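Local coordinates for enoyl-CoA hydratase/isomerase (PDB 3QXZ), which probably catalyses the hydration or double-bond isomerisation of enoyl-CoA thioesters, as other members of the crotonase-like enoyl-CoA hydratase/isomerase family do, at residues Y43-D48 / L97-V101; A51-I55 / I200-P206; L150-V154 / E176-A180; T115-H119 / D143-T149. All coordinates share one frame; numbering follows the deposited sequence. Where two conformers were deposited one is given.

Interaction 1 (Y43-D48 / L97-V101); sequences YQRLDD and LRTPV. With K (potassium ion), chain D; EDO (1,2-ethanediol), chain I.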
loop_
_atom_site.group_PDB
_atom_site.type_symbol
_atom_site.label_atom_id
_atom_site.label_comp_id
_atom_site.label_asym_id
_atom_site.label_seq_id
_atom_site.Cartn_x
_atom_site.Cartn_y
_atom_site.Cartn_z
ATOM N N TYR A 43 -6.120 -9.296 -25.269
ATOM C CA TYR A 43 -6.773 -8.514 -24.209
ATOM C C TYR A 43 -7.854 -7.601 -24.796
ATOM O O TYR A 43 -8.961 -7.527 -24.272
ATOM C CB TYR A 43 -5.759 -7.671 -23.444
ATOM C CG TYR A 43 -5.030 -8.389 -22.342
ATOM C CD1 TYR A 43 -5.593 -9.481 -21.680
ATOM C CD2 TYR A 43 -3.778 -7.952 -21.942
ATOM C CE1 TYR A 43 -4.924 -10.110 -20.631
ATOM C CE2 TYR A 43 -3.089 -8.592 -20.900
ATOM C CZ TYR A 43 -3.673 -9.674 -20.268
ATOM O OH TYR A 43 -3.027 -10.299 -19.218
ATOM N N GLN A 44 -7.536 -6.888 -25.876
ATOM C CA GLN A 44 -8.496 -5.949 -26.441
ATOM C C GLN A 44 -9.738 -6.660 -26.998
ATOM O O GLN A 44 -10.880 -6.267 -26.720
ATOM C CB GLN A 44 -7.857 -5.075 -27.524
ATOM C CG GLN A 44 -8.826 -3.984 -28.029
ATOM C CD GLN A 44 -9.183 -3.003 -26.926
ATOM O OE1 GLN A 44 -8.335 -2.232 -26.470
ATOM N NE2 GLN A 44 -10.448 -3.032 -26.481
ATOM N N ARG A 45 -9.522 -7.729 -27.758
ATOM C CA ARG A 45 -10.630 -8.464 -28.363
ATOM C C ARG A 45 -11.507 -9.101 -27.288
ATOM O O ARG A 45 -12.736 -9.039 -27.368
ATOM C CB ARG A 45 -10.080 -9.515 -29.338
ATOM C CG ARG A 45 -11.142 -10.440 -29.899
ATOM C CD ARG A 45 -10.572 -11.372 -30.968
ATOM N NE ARG A 45 -9.296 -11.956 -30.563
ATOM C CZ ARG A 45 -9.157 -12.956 -29.694
ATOM N NH1 ARG A 45 -10.226 -13.509 -29.117
ATOM N NH2 ARG A 45 -7.938 -13.394 -29.398
ATOM N N LEU A 46 -10.878 -9.711 -26.280
ATOM C CA LEU A 46 -11.619 -10.388 -25.228
ATOM C C LEU A 46 -12.367 -9.378 -24.368
ATOM O O LEU A 46 -13.483 -9.650 -23.917
ATOM C CB LEU A 46 -10.690 -11.280 -24.381
ATOM C CG LEU A 46 -10.075 -12.468 -25.133
ATOM C CD1 LEU A 46 -9.014 -13.122 -24.269
ATOM C CD2 LEU A 46 -11.142 -13.472 -25.549
ATOM N N ASP A 47 -11.769 -8.209 -24.145
ATOM C CA ASP A 47 -12.464 -7.163 -23.407
ATOM C C ASP A 47 -13.741 -6.747 -24.135
ATOM O O ASP A 47 -14.793 -6.563 -23.505
ATOM C CB ASP A 47 -11.562 -5.946 -23.155
ATOM C CG ASP A 47 -12.083 -5.047 -22.049
ATOM O OD1 ASP A 47 -12.691 -5.556 -21.087
ATOM O OD2 ASP A 47 -11.855 -3.836 -22.133
ATOM N N ASP A 48 -13.651 -6.635 -25.461
ATOM C CA ASP A 48 -14.774 -6.209 -26.282
ATOM C C ASP A 48 -15.861 -7.270 -26.437
ATOM O O ASP A 48 -17.004 -6.924 -26.740
ATOM C CB ASP A 48 -14.272 -5.761 -27.653
ATOM C CG ASP A 48 -13.460 -4.488 -27.581
ATOM O OD1 ASP A 48 -13.580 -3.757 -26.571
ATOM O OD2 ASP A 48 -12.705 -4.215 -28.539
ATOM N N LEU A 97 -8.574 -2.711 -18.849
ATOM C CA LEU A 97 -9.774 -3.381 -19.396
ATOM C C LEU A 97 -10.998 -3.225 -18.496
ATOM O O LEU A 97 -10.872 -2.963 -17.297
ATOM C CB LEU A 97 -9.502 -4.882 -19.574
ATOM C CG LEU A 97 -8.244 -5.268 -20.359
ATOM C CD1 LEU A 97 -8.176 -6.789 -20.484
ATOM C CD2 LEU A 97 -8.152 -4.558 -21.718
ATOM N N ARG A 98 -12.183 -3.421 -19.071
ATOM C CA ARG A 98 -13.401 -3.525 -18.262
ATOM C C ARG A 98 -13.532 -4.925 -17.643
ATOM O O ARG A 98 -14.186 -5.094 -16.615
ATOM C CB ARG A 98 -14.617 -3.205 -19.131
ATOM C CG ARG A 98 -14.565 -1.811 -19.735
ATOM C CD ARG A 98 -15.651 -1.580 -20.772
ATOM N NE ARG A 98 -15.667 -2.617 -21.804
ATOM C CZ ARG A 98 -14.934 -2.585 -22.914
ATOM N NH1 ARG A 98 -14.118 -1.569 -23.153
ATOM N NH2 ARG A 98 -15.018 -3.578 -23.789
ATOM N N THR A 99 -12.867 -5.901 -18.241
ATOM C CA THR A 99 -12.982 -7.310 -17.863
ATOM C C THR A 99 -11.951 -7.680 -16.815
ATOM O O THR A 99 -10.772 -7.434 -17.026
ATOM C CB THR A 99 -12.795 -8.198 -19.111
ATOM O OG1 THR A 99 -13.764 -7.808 -20.098
ATOM C CG2 THR A 99 -12.934 -9.692 -18.811
ATOM N N PRO A 100 -12.373 -8.316 -15.704
ATOM C CA PRO A 100 -11.415 -8.794 -14.704
ATOM C C PRO A 100 -10.406 -9.772 -15.293
ATOM O O PRO A 100 -10.755 -10.596 -16.168
ATOM C CB PRO A 100 -12.308 -9.505 -13.680
ATOM C CG PRO A 100 -13.609 -8.750 -13.752
ATOM C CD PRO A 100 -13.767 -8.484 -15.239
ATOM N N VAL A 101 -9.163 -9.661 -14.814
ATOM C CA VAL A 101 -8.066 -10.514 -15.268
ATOM C C VAL A 101 -7.418 -11.145 -14.046
ATOM O O VAL A 101 -6.986 -10.427 -13.127
ATOM C CB VAL A 101 -7.020 -9.697 -16.068
ATOM C CG1 VAL A 101 -5.815 -10.571 -16.415
ATOM C CG2 VAL A 101 -7.645 -9.153 -17.367
HETATM K K K D . -15.538 -8.850 -22.120
HETATM C C1 EDO I . -8.756 -0.979 -23.182
HETATM O O1 EDO I . -8.423 -0.352 -24.427
HETATM C C2 EDO I . -10.268 -0.994 -22.997
HETATM O O2 EDO I . -10.844 -2.049 -23.785
HETATM O O HOH W 1 -17.708 -7.277 -21.635
#
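The carboxylate of Asp47, near the end of helix 33-48, reaches into the loop Leu97-Thr99. CG anti to the backbone N (chi1 -162°) carries it across to the amides of Arg98 and Thr99. Its oxygens differ: OD2 takes the straight bond, Arg98 N to Asp47 OD2 at 3.1 Å and 165°, met on the syn side out of the carboxylate plane. Asp47 OD1 receives the Thr99 hydroxyl on its anti lone pair, 2.7 Å from Thr99 OG1, while both amides add weak bonds. Arg98 folds back over the acid through a bend at chi3: Asp47 OD2 sits over one guanidinium face, 3.4 Å from Arg98 NH1, a purely electrostatic pairing. The Asp48 carboxylate lies nearly coplanar with that guanidinium, and Asp48 OD1 accepts Arg98 NH2 at 3.1 Å through the anti lone pair. On the apolar flank, the Leu97 side chain crosses that of Tyr43 at about a right angle, Leu97 CD1 lying 3.9 Å from Tyr43 CD1. Thr99 OG1 also binds potassium at 2.9 Å, beside the carbonyls of Leu46, Asp47, Asp49 and Val52. This is consistent with the carboxylate orienting the Thr99 hydroxyl, a metal ligand, and its several donors would be expected to stabilise its negative charge.

Interaction 2 (A51-I55 / I200-P206); sequences AVRVI and IATNVAP. With K (potassium ion), chain D; EDO (1,2-ethanediol), chain H.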
loop_
_atom_site.group_PDB
_atom_site.type_symbol
_atom_site.label_atom_id
_atom_site.label_comp_id
_atom_site.label_asym_id
_atom_site.label_seq_id
_atom_site.Cartn_x
_atom_site.Cartn_y
_atom_site.Cartn_z
ATOM N N ALA A 51 -19.491 -11.803 -24.274
ATOM C CA ALA A 51 -19.626 -13.154 -23.737
ATOM C C ALA A 51 -18.505 -13.508 -22.762
ATOM O O ALA A 51 -18.603 -14.493 -22.038
ATOM C CB ALA A 51 -19.673 -14.159 -24.867
ATOM N N VAL A 52 -17.430 -12.723 -22.765
ATOM C CA VAL A 52 -16.277 -12.999 -21.899
ATOM C C VAL A 52 -16.390 -12.166 -20.618
ATOM O O VAL A 52 -16.292 -10.924 -20.644
ATOM C CB VAL A 52 -14.937 -12.754 -22.606
ATOM C CG1 VAL A 52 -13.760 -12.924 -21.619
ATOM C CG2 VAL A 52 -14.748 -13.716 -23.802
ATOM N N ARG A 53 -16.621 -12.859 -19.514
ATOM C CA ARG A 53 -16.788 -12.241 -18.197
ATOM C C ARG A 53 -15.477 -12.066 -17.435
ATOM O O ARG A 53 -15.343 -11.115 -16.642
ATOM C CB ARG A 53 -17.769 -13.054 -17.341
ATOM C CG ARG A 53 -19.234 -13.061 -17.865
ATOM C CD ARG A 53 -19.896 -11.674 -17.900
ATOM N NE ARG A 53 -19.528 -10.947 -16.699
ATOM C CZ ARG A 53 -20.008 -11.165 -15.484
ATOM N NH1 ARG A 53 -21.040 -11.992 -15.254
ATOM N NH2 ARG A 53 -19.472 -10.491 -14.476
ATOM N N VAL A 54 -14.531 -12.973 -17.663
ATOM C CA VAL A 54 -13.245 -12.975 -16.943
ATOM C C VAL A 54 -12.201 -13.561 -17.873
ATOM O O VAL A 54 -12.498 -14.496 -18.642
ATOM C CB VAL A 54 -13.288 -13.859 -15.650
ATOM C CG1 VAL A 54 -11.974 -13.787 -14.879
ATOM C CG2 VAL A 54 -14.432 -13.493 -14.751
ATOM N N ILE A 55 -10.983 -13.028 -17.771
ATOM C CA ILE A 55 -9.824 -13.553 -18.476
ATOM C C ILE A 55 -8.853 -14.136 -17.458
ATOM O O ILE A 55 -8.510 -13.474 -16.469
ATOM C CB ILE A 55 -9.123 -12.444 -19.282
ATOM C CG1 ILE A 55 -10.072 -11.846 -20.324
ATOM C CG2 ILE A 55 -7.828 -12.968 -19.926
ATOM C CD1 ILE A 55 -9.698 -10.429 -20.797
ATOM N N ILE A 200 -17.142 -15.369 -10.518
ATOM C CA ILE A 200 -17.419 -14.033 -11.030
ATOM C C ILE A 200 -18.413 -14.110 -12.200
ATOM O O ILE A 200 -19.406 -13.366 -12.238
ATOM C CB ILE A 200 -16.115 -13.294 -11.485
ATOM C CG1 ILE A 200 -15.231 -12.992 -10.279
ATOM C CG2 ILE A 200 -16.437 -11.989 -12.200
ATOM C CD1 ILE A 200 -13.792 -12.653 -10.643
ATOM N N ALA A 201 -18.163 -15.032 -13.131
ATOM C CA ALA A 201 -18.998 -15.114 -14.333
ATOM C C ALA A 201 -20.442 -15.440 -13.988
ATOM O O ALA A 201 -21.365 -14.928 -14.626
ATOM C CB ALA A 201 -18.461 -16.140 -15.288
ATOM N N THR A 202 -20.630 -16.261 -12.960
ATOM C CA THR A 202 -21.973 -16.674 -12.545
ATOM C C THR A 202 -22.619 -15.652 -11.613
ATOM O O THR A 202 -23.768 -15.250 -11.824
ATOM C CB THR A 202 -21.897 -18.034 -11.857
ATOM O OG1 THR A 202 -21.327 -18.964 -12.787
ATOM C CG2 THR A 202 -23.301 -18.514 -11.442
ATOM N N ASN A 203 -21.887 -15.207 -10.591
ATOM C CA ASN A 203 -22.502 -14.525 -9.457
ATOM C C ASN A 203 -22.240 -13.045 -9.320
ATOM O O ASN A 203 -22.805 -12.416 -8.420
ATOM C CB ASN A 203 -22.119 -15.232 -8.161
ATOM C CG ASN A 203 -22.664 -16.634 -8.116
ATOM O OD1 ASN A 203 -23.862 -16.844 -8.308
ATOM N ND2 ASN A 203 -21.795 -17.594 -7.913
ATOM N N VAL A 204 -21.428 -12.485 -10.218
ATOM C CA VAL A 204 -21.128 -11.045 -10.180
ATOM C C VAL A 204 -21.725 -10.396 -11.427
ATOM O O VAL A 204 -21.537 -10.884 -12.544
ATOM C CB VAL A 204 -19.604 -10.809 -10.107
ATOM C CG1 VAL A 204 -19.256 -9.318 -10.304
ATOM C CG2 VAL A 204 -19.044 -11.355 -8.778
ATOM N N ALA A 205 -22.472 -9.312 -11.249
ATOM C CA ALA A 205 -23.145 -8.680 -12.396
ATOM C C ALA A 205 -22.107 -8.112 -13.375
ATOM O O ALA A 205 -21.090 -7.556 -12.941
ATOM C CB ALA A 205 -24.095 -7.584 -11.936
ATOM N N PRO A 206 -22.342 -8.232 -14.695
ATOM C CA PRO A 206 -21.319 -7.778 -15.668
ATOM C C PRO A 206 -20.979 -6.298 -15.553
ATOM O O PRO A 206 -19.793 -5.934 -15.521
ATOM C CB PRO A 206 -21.939 -8.099 -17.044
ATOM C CG PRO A 206 -23.312 -8.628 -16.778
ATOM C CD PRO A 206 -23.482 -8.924 -15.332
HETATM K K K D . -15.538 -8.850 -22.120
HETATM C C1 EDO H . -17.067 -6.875 -17.832
HETATM O O1 EDO H . -17.174 -7.050 -16.419
HETATM C C2 EDO H . -17.050 -8.270 -18.433
HETATM O O2 EDO H . -18.352 -8.897 -18.320
HETATM O O HOH W 1 -17.708 -7.277 -21.635
#
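Arg53 has the largest share of this contact: its side chain runs across Ala201 and ends against the turn that follows helix 186-203. Its aliphatic root lies on the helix, with Arg53 CB 3.8 Å from Ala201 CB. Bends at chi2 and chi3 (-62° and -41°) curl the chain so that the guanidinium lies between Ala201 and Pro206. There Ala201 CA lies over one face and Pro206 CA over the other, the latter 3.5 Å from Arg53 NH2, and the flat group is sandwiched. Its two terminal nitrogens grip one acceptor end-on: Val204 O is 3.0 Å from Arg53 NH1 and 2.9 Å from Arg53 NH2. NH1 approaches nearly in line with the carbonyl bond (178°), whereas NH2 stands above the carbonyl plane, and both hydrogen bonds are bent. Arg53 NE turns to an ethanediol molecule, probably from crystallisation, which also bonds to Pro206 O. Beside this polar end, Val54 CG2 meets Ile200 CG2 at 3.6 Å, their side chains crossing at about a right angle. Val52 O, just before Arg53, binds the potassium ion. The contact therefore fastens the start of strand 54-59, in the main sheet of the crotonase fold and bonded to Ala18 of strand 17-23, to the junction of helices 186-203 and 206-222, where Val204 and Ala205 also meet Leu164 and Gly139 of the second subunit.

Interaction 3 (L150-V154 / E176-A180); sequences LPRLV and ETGLA. With K (potassium ion), chain E.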
loop_
_atom_site.group_PDB
_atom_site.type_symbol
_atom_site.label_atom_id
_atom_site.label_comp_id
_atom_site.label_asym_id
_atom_site.label_seq_id
_atom_site.Cartn_x
_atom_site.Cartn_y
_atom_site.Cartn_z
ATOM N N LEU A 150 4.088 -1.937 -8.647
ATOM C CA LEU A 150 4.613 -2.678 -7.501
ATOM C C LEU A 150 4.444 -1.962 -6.148
ATOM O O LEU A 150 3.986 -2.595 -5.200
ATOM C CB LEU A 150 6.072 -3.121 -7.744
ATOM C CG LEU A 150 6.650 -4.073 -6.693
ATOM C CD1 LEU A 150 5.818 -5.351 -6.537
ATOM C CD2 LEU A 150 8.096 -4.402 -7.087
ATOM N N PRO A 151 4.778 -0.662 -6.041
ATOM C CA PRO A 151 4.547 -0.025 -4.726
ATOM C C PRO A 151 3.059 0.009 -4.348
ATOM O O PRO A 151 2.731 0.051 -3.147
ATOM C CB PRO A 151 5.134 1.388 -4.892
ATOM C CG PRO A 151 5.125 1.631 -6.393
ATOM C CD PRO A 151 5.418 0.263 -7.002
ATOM N N ARG A 152 2.174 -0.034 -5.342
ATOM C CA ARG A 152 0.723 -0.046 -5.093
ATOM C C ARG A 152 0.248 -1.407 -4.591
ATOM O O ARG A 152 -0.925 -1.533 -4.217
ATOM C CB ARG A 152 -0.026 0.369 -6.350
ATOM C CG ARG A 152 -0.021 1.866 -6.542
ATOM C CD ARG A 152 -0.540 2.302 -7.940
ATOM N NE ARG A 152 -0.552 3.758 -8.039
ATOM C CZ ARG A 152 0.530 4.506 -8.183
ATOM N NH1 ARG A 152 1.728 3.949 -8.349
ATOM N NH2 ARG A 152 0.441 5.818 -8.160
ATOM N N LEU A 153 1.130 -2.403 -4.553
ATOM C CA LEU A 153 0.841 -3.709 -3.962
ATOM C C LEU A 153 1.503 -3.852 -2.594
ATOM O O LEU A 153 0.874 -4.305 -1.645
ATOM C CB LEU A 153 1.360 -4.816 -4.887
ATOM C CG LEU A 153 0.654 -4.902 -6.233
ATOM C CD1 LEU A 153 1.430 -5.745 -7.220
ATOM C CD2 LEU A 153 -0.764 -5.467 -5.982
ATOM N N VAL A 154 2.792 -3.528 -2.512
ATOM C CA VAL A 154 3.639 -3.966 -1.401
ATOM C C VAL A 154 4.252 -2.815 -0.619
ATOM O O VAL A 154 4.955 -3.063 0.371
ATOM C CB VAL A 154 4.784 -4.904 -1.881
ATOM C CG1 VAL A 154 4.214 -6.165 -2.517
ATOM C CG2 VAL A 154 5.754 -4.180 -2.843
ATOM N N GLU A 176 2.380 -12.543 1.708
ATOM C CA GLU A 176 2.571 -11.780 2.956
ATOM C C GLU A 176 2.659 -10.277 2.703
ATOM O O GLU A 176 2.168 -9.480 3.493
ATOM C CB GLU A 176 3.836 -12.236 3.693
ATOM C CG GLU A 176 3.709 -13.643 4.280
ATOM C CD GLU A 176 5.036 -14.233 4.695
ATOM O OE1 GLU A 176 6.083 -13.596 4.422
ATOM O OE2 GLU A 176 5.024 -15.346 5.289
ATOM N N THR A 177 3.265 -9.897 1.582
ATOM C CA THR A 177 3.504 -8.482 1.293
ATOM C C THR A 177 2.403 -7.801 0.486
ATOM O O THR A 177 2.390 -6.584 0.409
ATOM C CB THR A 177 4.828 -8.294 0.550
ATOM O OG1 THR A 177 4.801 -9.030 -0.677
ATOM C CG2 THR A 177 5.999 -8.736 1.432
ATOM N N GLY A 178 1.483 -8.578 -0.075
ATOM C CA GLY A 178 0.385 -8.025 -0.849
ATOM C C GLY A 178 0.554 -8.088 -2.354
ATOM O O GLY A 178 -0.338 -7.640 -3.090
ATOM N N LEU A 179 1.664 -8.647 -2.833
ATOM C CA LEU A 179 1.870 -8.789 -4.280
ATOM C C LEU A 179 0.878 -9.783 -4.876
ATOM O O LEU A 179 0.380 -9.601 -5.998
ATOM C CB LEU A 179 3.318 -9.228 -4.551
ATOM C CG LEU A 179 3.770 -9.297 -6.021
ATOM C CD1 LEU A 179 5.266 -9.023 -6.140
ATOM C CD2 LEU A 179 3.415 -10.618 -6.728
ATOM N N ALA A 180 0.637 -10.870 -4.142
ATOM C CA ALA A 180 -0.212 -11.977 -4.585
ATOM C C ALA A 180 -1.347 -12.177 -3.612
ATOM O O ALA A 180 -1.238 -11.870 -2.418
ATOM C CB ALA A 180 0.620 -13.271 -4.706
HETATM K K K E . 1.190 -7.166 4.903
HETATM O O HOH W 2 3.908 -4.960 2.090
HETATM O O HOH W 3 3.797 -6.422 4.262
HETATM O O HOH W 4 -0.186 -5.389 6.641
HETATM O O HOH W 5 -0.375 -7.980 2.712
#
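Leu153 CA lies 5.2 Å from Leu179 CA, and Val154 CA 5.2 Å from Gly178 CA, without a direct hydrogen bond between the segments. Helix 171-177 closes in a Schellman motif at Gly178, whose positive phi (101°) suits a glycine and swings the chain past the first turn of helix 151-165. Having no side chain, Gly178 lets its backbone pass close to Leu153 O. Val154 CA makes a CA-H...O contact of 3.4 Å with Thr177 O, and water 2 lies 2.8 Å from both Val154 O and Thr177 O. The side chains of Val154 and Thr177 lie side by side and point the same way. Val154 CG1, anti to the carbonyl carbon (chi1 -61°), is wedged between the two residues flanking Gly178: it is 3.5 Å from Thr177 OG1 and 3.8 Å from Leu179 CB. That hydroxyl is hydrogen-bonded to Arg173 O in its own helix, so it meets the valine as a packing surface. Leu179 CD1 reaches on to Leu150 CD1 at 3.7 Å, while Leu153 CD2 rests 3.6 Å from Gly178 O. A second potassium ion is held by Glu176 O of all three subunits of the trimer. The contact thus joins the start of helix 151-165 to the exit of helix 171-177, with Arg123 of strand 122-126 hydrogen-bonded to Leu179 O and Leu118 packed against Leu153 and Leu179.

Interaction 4 (T115-H119 / D143-T149); sequences TLALH and DALAHWT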
loop_
_atom_site.group_PDB
_atom_site.type_symbol
_atom_site.label_atom_id
_atom_site.label_comp_id
_atom_site.label_asym_id
_atom_site.label_seq_id
_atom_site.Cartn_x
_atom_site.Cartn_y
_atom_site.Cartn_z
ATOM N N THR A 115 6.610 -8.815 -14.361
ATOM C CA THR A 115 6.016 -7.465 -14.454
ATOM C C THR A 115 4.710 -7.463 -15.254
ATOM O O THR A 115 3.802 -6.722 -14.894
ATOM C CB THR A 115 7.004 -6.403 -14.951
ATOM O OG1 THR A 115 7.343 -6.713 -16.304
ATOM C CG2 THR A 115 8.274 -6.367 -14.098
ATOM N N LEU A 116 4.588 -8.322 -16.269
ATOM C CA LEU A 116 3.287 -8.492 -16.938
ATOM C C LEU A 116 2.245 -9.142 -16.030
ATOM O O LEU A 116 1.052 -8.812 -16.119
ATOM C CB LEU A 116 3.394 -9.270 -18.245
ATOM C CG LEU A 116 4.096 -8.469 -19.315
ATOM C CD1 LEU A 116 4.336 -9.369 -20.480
ATOM C CD2 LEU A 116 3.336 -7.211 -19.743
ATOM N N ALA A 117 2.654 -10.070 -15.175
ATOM C CA ALA A 117 1.705 -10.656 -14.219
ATOM C C ALA A 117 1.176 -9.611 -13.247
ATOM O O ALA A 117 0.013 -9.702 -12.799
ATOM C CB ALA A 117 2.345 -11.811 -13.472
ATOM N N LEU A 118 2.004 -8.604 -12.952
ATOM C CA LEU A 118 1.575 -7.518 -12.061
ATOM C C LEU A 118 0.468 -6.654 -12.664
ATOM O O LEU A 118 -0.119 -5.850 -11.949
ATOM C CB LEU A 118 2.749 -6.638 -11.640
ATOM C CG LEU A 118 3.874 -7.304 -10.857
ATOM C CD1 LEU A 118 4.928 -6.238 -10.530
ATOM C CD2 LEU A 118 3.398 -8.022 -9.570
ATOM N N HIS A 119 0.159 -6.803 -13.961
ATOM C CA HIS A 119 -0.954 -6.030 -14.537
ATOM C C HIS A 119 -2.301 -6.610 -14.142
ATOM O O HIS A 119 -3.314 -5.906 -14.239
ATOM C CB HIS A 119 -0.895 -6.011 -16.059
ATOM C CG HIS A 119 0.258 -5.254 -16.620
ATOM N ND1 HIS A 119 0.436 -5.112 -17.974
ATOM C CD2 HIS A 119 1.278 -4.598 -16.022
ATOM C CE1 HIS A 119 1.523 -4.388 -18.191
ATOM N NE2 HIS A 119 2.056 -4.070 -17.027
ATOM N N ASP A 143 10.419 -3.016 -16.148
ATOM C CA ASP A 143 9.642 -2.671 -17.325
ATOM C C ASP A 143 8.153 -2.911 -17.062
ATOM O O ASP A 143 7.734 -3.307 -15.963
ATOM C CB ASP A 143 10.184 -3.469 -18.543
ATOM C CG ASP A 143 10.360 -4.942 -18.228
ATOM O OD1 ASP A 143 9.604 -5.486 -17.412
ATOM O OD2 ASP A 143 11.285 -5.568 -18.799
ATOM N N ALA A 144 7.371 -2.652 -18.105
ATOM C CA ALA A 144 5.918 -2.868 -18.104
ATOM C C ALA A 144 5.259 -2.271 -16.857
ATOM O O ALA A 144 4.413 -2.904 -16.213
ATOM C CB ALA A 144 5.602 -4.349 -18.220
ATOM N N LEU A 145 5.664 -1.045 -16.530
ATOM C CA LEU A 145 5.040 -0.262 -15.459
ATOM C C LEU A 145 5.283 -0.828 -14.055
ATOM O O LEU A 145 4.599 -0.420 -13.100
ATOM C CB LEU A 145 3.520 -0.013 -15.729
ATOM C CG LEU A 145 3.283 1.249 -16.554
ATOM C CD1 LEU A 145 1.827 1.314 -17.014
ATOM C CD2 LEU A 145 3.587 2.476 -15.695
ATOM N N ALA A 146 6.291 -1.688 -13.877
ATOM C CA ALA A 146 6.571 -2.189 -12.531
ATOM C C ALA A 146 6.863 -1.085 -11.530
ATOM O O ALA A 146 6.586 -1.240 -10.330
ATOM C CB ALA A 146 7.737 -3.143 -12.566
ATOM N N HIS A 147 7.437 0.040 -11.962
ATOM C CA HIS A 147 7.717 1.149 -11.026
ATOM C C HIS A 147 6.435 1.733 -10.415
ATOM O O HIS A 147 6.512 2.406 -9.386
ATOM C CB HIS A 147 8.498 2.294 -11.704
ATOM C CG HIS A 147 9.871 1.920 -12.201
ATOM N ND1 HIS A 147 10.083 1.323 -13.428
ATOM C CD2 HIS A 147 11.099 2.107 -11.653
ATOM C CE1 HIS A 147 11.391 1.141 -13.606
ATOM N NE2 HIS A 147 12.034 1.602 -12.543
ATOM N N TRP A 148 5.311 1.527 -11.106
ATOM C CA TRP A 148 4.007 2.033 -10.712
ATOM C C TRP A 148 3.122 0.948 -10.075
ATOM O O TRP A 148 2.475 1.196 -9.037
ATOM C CB TRP A 148 3.352 2.614 -11.988
ATOM C CG TRP A 148 2.005 3.249 -11.826
ATOM C CD1 TRP A 148 1.746 4.544 -11.489
ATOM C CD2 TRP A 148 0.745 2.610 -11.998
ATOM N NE1 TRP A 148 0.377 4.732 -11.397
ATOM C CE2 TRP A 148 -0.257 3.575 -11.727
ATOM C CE3 TRP A 148 0.358 1.327 -12.386
ATOM C CZ2 TRP A 148 -1.620 3.278 -11.810
ATOM C CZ3 TRP A 148 -1.007 1.042 -12.477
ATOM C CH2 TRP A 148 -1.968 2.027 -12.189
ATOM N N THR A 149 3.089 -0.250 -10.655
ATOM C CA THR A 149 2.228 -1.305 -10.103
ATOM C C THR A 149 2.776 -1.806 -8.772
ATOM O O THR A 149 2.003 -2.067 -7.838
ATOM C CB THR A 149 2.107 -2.515 -11.038
ATOM O OG1 THR A 149 3.435 -2.991 -11.317
ATOM C CG2 THR A 149 1.368 -2.165 -12.347
HETATM O O HOH W 6 4.005 -4.168 -13.772
#
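Two side-chain hydrogen bonds tie Thr115 and His119 to the loop Asp143-Ala144. His119 NE2 donates to Ala144 O at 2.8 Å and 162°; the oxygen lies in the ring plane, but the nitrogen stands 39° above the carbonyl plane. Thr115 OG1 donates to Asp143 OD1 at 2.8 Å, nearly in line with the C-O bond, the two side chains crossing at about a right angle. The threonine's first torsion (chi1 66°) sets OG1 between its backbone N and carbonyl carbon, and this leaves Thr115 CG2 to pack 3.6 Å from Ala146 CB. Ala144 CB touches both donors, 3.5 Å from Thr115 OG1 and 3.8 Å from His119 NE2. Thr149 OG1 touches Leu118 CD1 at 3.7 Å. Water 6 joins these pieces: it donates to Thr115 O and Ala144 O and accepts from Thr149 OG1. In the second shell, a type I' turn from Asp143 to Ala146 presents the Ala144 carbonyl, Gln135 holds Asp143 OD2, and Phe95 meets the His119 ring edge-to-face. The contact places helix 112-117, which in relatives follows the glycine-rich segment supplying part of the oxyanion hole, against the turn leading into helix 146-149. Glu233 of the third subunit hydrogen-bonds to Leu145 N in the turn and to His147 ND1 in the helix, while Trp148 packs on helix 206-222.

Interactions 1 and 2 share the first potassium ion and touch directly through Pro100 and Ile55, since loop 97-101 and strand 54-59 lie beside each other. Interactions 3 and 4 form a second pair, in contact through Leu118; their centres are 12 Å apart, against about 23 Å between interactions 1 and 3. Chemistry follows place. Interaction 1, buried apart from the exposed Asp48 and Arg98, relies on carboxylates; the partly buried interaction 2 relies on one arginine and a carbonyl. The largely buried interaction 4 uses a threonine hydroxyl, a histidine N-H and a water, against a carboxylate and a backbone carbonyl, and interaction 3 packs apolar groups around a glycine. Interactions 2, 3 and 4 all adjoin neighbouring subunits.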